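Local coordinates for protein carbohydrate deacetylase Agd3 (Neosartorya fumigata, PDB 6NWZ) that probably removes N-acetyl groups from the exopolysaccharide galactosaminogalactan and is required for biofilm formation by the fungus, at residues F643-S649 with F676-I682. Residues are numbered along the deposited sequence; the frame is centred on the assembly and turned at random.
With MAN (alpha-D-mannopyranose), chain E.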
loop_
_atom_site.group_PDB
_atom_site.type_symbol
_atom_site.label_atom_id
_atom_site.label_comp_id
_atom_site.label_asym_id
_atom_site.label_seq_id
_atom_site.Cartn_x
_atom_site.Cartn_y
_atom_site.Cartn_z
ATOM N N PHE A 643 1.140 17.692 -11.021
ATOM C CA PHE A 643 0.814 19.083 -11.303
ATOM C C PHE A 643 -0.484 19.482 -10.622
ATOM O O PHE A 643 -1.501 18.797 -10.795
ATOM C CB PHE A 643 0.687 19.311 -12.814
ATOM C CG PHE A 643 1.998 19.334 -13.540
ATOM C CD1 PHE A 643 2.560 18.164 -14.020
ATOM C CD2 PHE A 643 2.663 20.530 -13.750
ATOM C CE1 PHE A 643 3.766 18.186 -14.694
ATOM C CE2 PHE A 643 3.869 20.559 -14.420
ATOM C CZ PHE A 643 4.422 19.385 -14.892
ATOM N N PRO A 644 -0.495 20.580 -9.851
ATOM C CA PRO A 644 -1.759 21.095 -9.308
ATOM C C PRO A 644 -2.451 22.030 -10.289
ATOM O O PRO A 644 -3.644 22.326 -10.163
ATOM C CB PRO A 644 -1.310 21.836 -8.046
ATOM C CG PRO A 644 0.055 22.359 -8.417
ATOM C CD PRO A 644 0.666 21.356 -9.379
ATOM N N VAL A 645 -1.686 22.521 -11.258
ATOM C CA VAL A 645 -2.196 23.330 -12.355
ATOM C C VAL A 645 -1.709 22.696 -13.647
ATOM O O VAL A 645 -0.555 22.262 -13.737
ATOM C CB VAL A 645 -1.736 24.800 -12.258
ATOM C CG1 VAL A 645 -2.216 25.581 -13.465
ATOM C CG2 VAL A 645 -2.255 25.433 -10.983
ATOM N N ALA A 646 -2.588 22.625 -14.637
ATOM C CA ALA A 646 -2.240 21.965 -15.884
ATOM C C ALA A 646 -1.094 22.703 -16.570
ATOM O O ALA A 646 -1.128 23.938 -16.668
ATOM C CB ALA A 646 -3.454 21.897 -16.805
ATOM N N PRO A 647 -0.058 22.002 -17.022
ATOM C CA PRO A 647 0.987 22.654 -17.822
ATOM C C PRO A 647 0.460 23.031 -19.199
ATOM O O PRO A 647 -0.607 22.593 -19.632
ATOM C CB PRO A 647 2.086 21.591 -17.908
ATOM C CG PRO A 647 1.370 20.292 -17.702
ATOM C CD PRO A 647 0.258 20.591 -16.740
ATOM N N THR A 648 1.235 23.868 -19.897
ATOM C CA THR A 648 0.808 24.340 -21.211
ATOM C C THR A 648 0.727 23.206 -22.225
ATOM O O THR A 648 -0.067 23.279 -23.169
ATOM C CB THR A 648 1.752 25.425 -21.725
ATOM O OG1 THR A 648 3.109 24.982 -21.588
ATOM C CG2 THR A 648 1.549 26.721 -20.951
ATOM N N SER A 649 1.535 22.163 -22.055
ATOM C CA SER A 649 1.486 21.012 -22.948
ATOM C C SER A 649 2.126 19.822 -22.252
ATOM O O SER A 649 3.215 19.949 -21.684
ATOM C CB SER A 649 2.204 21.299 -24.271
ATOM O OG SER A 649 2.252 20.137 -25.084
ATOM N N PHE A 676 8.458 22.145 -18.207
ATOM C CA PHE A 676 7.036 22.372 -18.418
ATOM C C PHE A 676 6.665 23.768 -17.938
ATOM O O PHE A 676 7.115 24.208 -16.877
ATOM C CB PHE A 676 6.186 21.328 -17.674
ATOM C CG PHE A 676 6.426 19.915 -18.125
ATOM C CD1 PHE A 676 7.429 19.152 -17.552
ATOM C CD2 PHE A 676 5.646 19.350 -19.123
ATOM C CE1 PHE A 676 7.653 17.853 -17.967
ATOM C CE2 PHE A 676 5.864 18.051 -19.542
ATOM C CZ PHE A 676 6.869 17.302 -18.963
ATOM N N THR A 677 5.838 24.455 -18.718
ATOM C CA THR A 677 5.354 25.786 -18.375
ATOM C C THR A 677 3.950 25.686 -17.795
ATOM O O THR A 677 3.052 25.116 -18.423
ATOM C CB THR A 677 5.355 26.697 -19.602
ATOM O OG1 THR A 677 6.704 27.024 -19.951
ATOM C CG2 THR A 677 4.585 27.976 -19.320
ATOM N N LEU A 678 3.764 26.239 -16.599
ATOM C CA LEU A 678 2.450 26.236 -15.969
ATOM C C LEU A 678 1.498 27.145 -16.738
ATOM O O LEU A 678 1.814 28.308 -17.004
ATOM C CB LEU A 678 2.557 26.694 -14.516
ATOM C CG LEU A 678 2.707 25.627 -13.432
ATOM C CD1 LEU A 678 3.781 24.612 -13.788
ATOM C CD2 LEU A 678 3.024 26.295 -12.108
ATOM N N SER A 679 0.331 26.607 -17.103
ATOM C CA SER A 679 -0.663 27.413 -17.807
ATOM C C SER A 679 -1.126 28.580 -16.947
ATOM O O SER A 679 -1.176 29.727 -17.405
ATOM C CB SER A 679 -1.849 26.541 -18.214
ATOM O OG SER A 679 -2.463 25.971 -17.072
ATOM N N THR A 680 -1.479 28.303 -15.696
ATOM C CA THR A 680 -1.782 29.337 -14.715
ATOM C C THR A 680 -0.701 29.319 -13.637
ATOM O O THR A 680 -0.651 28.374 -12.831
ATOM C CB THR A 680 -3.172 29.123 -14.106
ATOM O OG1 THR A 680 -4.180 29.558 -15.031
ATOM C CG2 THR A 680 -3.327 29.920 -12.817
ATOM N N PRO A 681 0.198 30.303 -13.607
ATOM C CA PRO A 681 1.302 30.274 -12.637
ATOM C C PRO A 681 0.811 30.255 -11.198
ATOM O O PRO A 681 -0.172 30.908 -10.843
ATOM C CB PRO A 681 2.073 31.563 -12.943
ATOM C CG PRO A 681 1.780 31.840 -14.363
ATOM C CD PRO A 681 0.357 31.391 -14.585
ATOM N N ILE A 682 1.527 29.509 -10.362
ATOM C CA ILE A 682 1.160 29.359 -8.957
ATOM C C ILE A 682 1.737 30.527 -8.172
ATOM O O ILE A 682 2.957 30.713 -8.126
ATOM C CB ILE A 682 1.667 28.026 -8.392
ATOM C CG1 ILE A 682 1.009 26.855 -9.119
ATOM C CG2 ILE A 682 1.427 27.969 -6.888
ATOM C CD1 ILE A 682 1.592 25.518 -8.752
HETATM C C1 MAN E . -4.796 28.480 -15.770
HETATM C C2 MAN E . -5.522 29.650 -16.478
HETATM C C3 MAN E . -6.414 30.417 -15.483
HETATM C C4 MAN E . -7.368 29.465 -14.739
HETATM C C5 MAN E . -6.580 28.323 -14.075
HETATM C C6 MAN E . -7.494 27.255 -13.495
HETATM O O2 MAN E . -6.399 29.180 -17.512
HETATM O O3 MAN E . -7.146 31.473 -16.117
HETATM O O4 MAN E . -8.081 30.175 -13.728
HETATM O O5 MAN E . -5.689 27.665 -15.034
HETATM O O6 MAN E . -6.774 26.027 -13.441
#
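The carbonyl oxygen of T677 takes two hydrogen bonds from T648. T648 N donates to T677 O at 2.7 Å and approaches almost straight down the carbonyl bond (C=O...N angle 176°), whereas T648 OG1 reaches T677 O at 3.2 Å from well off that line, tilted out of the carbonyl plane. With chi1 at 49°, OG1 sits between its own backbone N and carbonyl carbon, which brings hydroxyl and N-H to the same acceptor and lays the CG2 methyl beside that of T677. One residue beyond the bridged pair, S679 N donates to A646 O over 3.1 Å within the carbonyl plane; S679 OG also lies near A646 O, but too close for its distance to be trusted. These bonds flank P647 and L678, whose CA atoms are 4.3 Å apart, defining a single antiparallel bridge at a non-hydrogen-bonded pair, a position that asks no N-H of a proline.

Beneath the bridge, the edge of the F643 ring points at the face of F676 in a T-shaped stack, centroids 5.6 Å apart and planes at 71°. P647 CG covers one face of F643, L678 CD1 meets its edge, and S649 O lies in the plane of the F676 ring, 3.6 Å from CD2. Both rings also touch V665 of strand 663-667 and V626 of strand 622-629. Farther along, P644 CG meets I682 CD1 at 3.5 Å, while the V645 and I682 side chains run past one another in opposite directions, CG2 beside CG1. T680 OG1 is bonded covalently to a mannose C1 (1.4 Å), an O-linked sugar at the corner of strand 674-683.

Main-chain pairing, with T648 OG1 as a longer second donor, thus fixes an irregular loop on strand 674-683 while its proline costs no bond.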